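PDB 6GRB: nuclease-like protein, which probably cuts four-way DNA junctions and 5'-flaps as a metal-dependent endonuclease of the GEN1 type, of which this chain is the N-terminal part. Local coordinates for residues A[4-7]-A[8-12]. Residues are numbered along the deposited sequence; the frame is centred on the assembly and turned at random.
With nucleotides of chain B.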
loop_
_atom_site.group_PDB
_atom_site.type_symbol
_atom_site.label_atom_id
_atom_site.label_comp_id
_atom_site.label_asym_id
_atom_site.label_seq_id
_atom_site.Cartn_x
_atom_site.Cartn_y
_atom_site.Cartn_z
ATOM N N LYS A 4 13.785 7.758 -13.465
ATOM C CA LYS A 4 14.569 8.818 -12.845
ATOM C C LYS A 4 13.997 10.181 -13.209
ATOM O O LYS A 4 13.774 10.481 -14.387
ATOM C CB LYS A 4 16.028 8.720 -13.283
ATOM N N GLY A 5 13.743 10.996 -12.185
ATOM C CA GLY A 5 13.200 12.328 -12.365
ATOM C C GLY A 5 11.742 12.383 -12.748
ATOM O O GLY A 5 11.303 13.404 -13.282
ATOM N N ILE A 6 10.973 11.310 -12.507
ATOM C CA ILE A 6 9.570 11.295 -12.920
ATOM C C ILE A 6 8.760 12.331 -12.141
ATOM O O ILE A 6 7.871 12.991 -12.700
ATOM C CB ILE A 6 8.968 9.884 -12.767
ATOM C CG1 ILE A 6 7.515 9.876 -13.245
ATOM C CG2 ILE A 6 9.012 9.392 -11.314
ATOM C CD1 ILE A 6 7.350 10.337 -14.671
ATOM N N TYR A 7 9.058 12.498 -10.840
ATOM C CA TYR A 7 8.221 13.340 -9.991
ATOM C C TYR A 7 8.377 14.809 -10.344
ATOM O O TYR A 7 7.439 15.593 -10.153
ATOM C CB TYR A 7 8.544 13.088 -8.514
ATOM C CG TYR A 7 8.408 11.632 -8.136
ATOM C CD1 TYR A 7 7.250 10.910 -8.460
ATOM C CD2 TYR A 7 9.435 10.968 -7.493
ATOM C CE1 TYR A 7 7.122 9.574 -8.145
ATOM C CE2 TYR A 7 9.324 9.633 -7.176
ATOM C CZ TYR A 7 8.168 8.934 -7.504
ATOM O OH TYR A 7 8.066 7.600 -7.178
ATOM N N LYS A 8 9.544 15.201 -10.865
ATOM C CA LYS A 8 9.670 16.534 -11.431
ATOM C C LYS A 8 8.645 16.750 -12.535
ATOM O O LYS A 8 8.230 17.883 -12.781
ATOM C CB LYS A 8 11.090 16.761 -11.954
ATOM C CG LYS A 8 12.062 17.417 -10.959
ATOM C CD LYS A 8 12.735 16.393 -10.009
ATOM C CE LYS A 8 13.747 17.082 -9.041
ATOM N NZ LYS A 8 14.373 16.151 -8.014
ATOM N N GLU A 9 8.191 15.678 -13.183
ATOM C CA GLU A 9 7.208 15.798 -14.260
ATOM C C GLU A 9 5.773 15.668 -13.753
ATOM O O GLU A 9 4.934 16.531 -14.030
ATOM C CB GLU A 9 7.492 14.752 -15.348
ATOM C CG GLU A 9 8.899 14.853 -15.926
ATOM C CD GLU A 9 9.245 16.268 -16.369
ATOM O OE1 GLU A 9 8.385 16.933 -16.998
ATOM O OE2 GLU A 9 10.378 16.718 -16.082
ATOM N N ILE A 10 5.460 14.587 -13.033
ATOM C CA ILE A 10 4.064 14.367 -12.658
ATOM C C ILE A 10 3.701 15.002 -11.322
ATOM O O ILE A 10 2.505 15.107 -11.004
ATOM C CB ILE A 10 3.720 12.868 -12.659
ATOM C CG1 ILE A 10 4.418 12.154 -11.517
ATOM C CG2 ILE A 10 4.148 12.244 -13.956
ATOM C CD1 ILE A 10 4.178 10.691 -11.543
ATOM N N GLY A 11 4.675 15.500 -10.575
ATOM C CA GLY A 11 4.469 15.949 -9.218
ATOM C C GLY A 11 4.952 14.912 -8.214
ATOM O O GLY A 11 5.072 13.718 -8.506
ATOM N N SER A 12 5.244 15.379 -7.006
ATOM C CA SER A 12 5.668 14.458 -5.965
ATOM C C SER A 12 4.507 13.709 -5.314
ATOM O O SER A 12 4.756 12.731 -4.604
ATOM C CB SER A 12 6.459 15.209 -4.907
ATOM O OG SER A 12 5.763 16.396 -4.582
ATOM P P DA B 3 11.163 6.237 -6.752
ATOM O OP1 DA B 3 9.793 6.473 -6.244
ATOM O OP2 DA B 3 11.376 6.169 -8.227
ATOM O "O5'" DA B 3 12.145 7.357 -6.131
ATOM C "C5'" DA B 3 12.114 7.620 -4.738
ATOM C "C4'" DA B 3 12.974 8.815 -4.382
ATOM O "O4'" DA B 3 14.310 8.368 -4.017
ATOM C "C3'" DA B 3 13.131 9.875 -5.479
ATOM O "O3'" DA B 3 12.802 11.164 -4.937
ATOM C "C2'" DA B 3 14.611 9.773 -5.894
ATOM C "C1'" DA B 3 15.285 9.167 -4.664
ATOM N N9 DA B 3 16.432 8.314 -4.986
ATOM C C8 DA B 3 16.535 7.432 -6.027
ATOM N N7 DA B 3 17.677 6.793 -6.068
ATOM C C5 DA B 3 18.377 7.284 -4.971
ATOM C C6 DA B 3 19.664 7.007 -4.454
ATOM N N6 DA B 3 20.507 6.126 -5.003
ATOM N N1 DA B 3 20.045 7.673 -3.346
ATOM C C2 DA B 3 19.205 8.558 -2.801
ATOM N N3 DA B 3 17.980 8.902 -3.192
ATOM C C4 DA B 3 17.621 8.221 -4.291
#
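Ile6 and Ile10 touch along the short helix 6-10, one turn apart. Ile6 CD1 lies 3.8 Å from Ile10 CG2, and Ile6 CG1 is equally near Ile10 CD1. The two side chains pass each other at a slant. In Ile6, CG1 stands anti to the backbone N (chi1 -178°), which sends that arm to Ile10 and leaves CG2 to cover the ring of Tyr7. This CG2 sits over the ring centre, 3.6 Å above its plane. Ile10 CG1 comes to the ring edge, near its plane, 4.3 Å from Tyr7 CD1. With an alanine in place of Ile10, the arms that meet Ile6 and Tyr7 would be gone, which is likely to leave a gap beside Ile6 and the ring edge.

Backbone hydrogen bonds hold the turn. Ile6 O takes two donors. Ile10 N reaches it at 2.9 Å, in the carbonyl plane, whereas Glu9 N comes from above that plane. Gly11 N closes the end on Tyr7 O at 2.8 Å. Gly11 has left the helix with positive phi, and its own O contacts Tyr7 CA at 3.5 Å through a weak CH...O approach. Glycine suits this spot, because a CB would be jammed against the carbonyl of Ile10.

The hydroxyl end of the Tyr7 ring faces the phosphate of DA3 of chain B, where the modelled approach is too close to be trusted in detail. Arg154 makes a cation-pi contact with the ring. Tyr7 also packs on Asp141, a residue of the magnesium site. The helix belongs to the XPG N-terminal region of this FEN1/XPG-family nuclease, and this short helix near the N-terminus places a tyrosine beside both the bound DNA and the loop that carries Asp141.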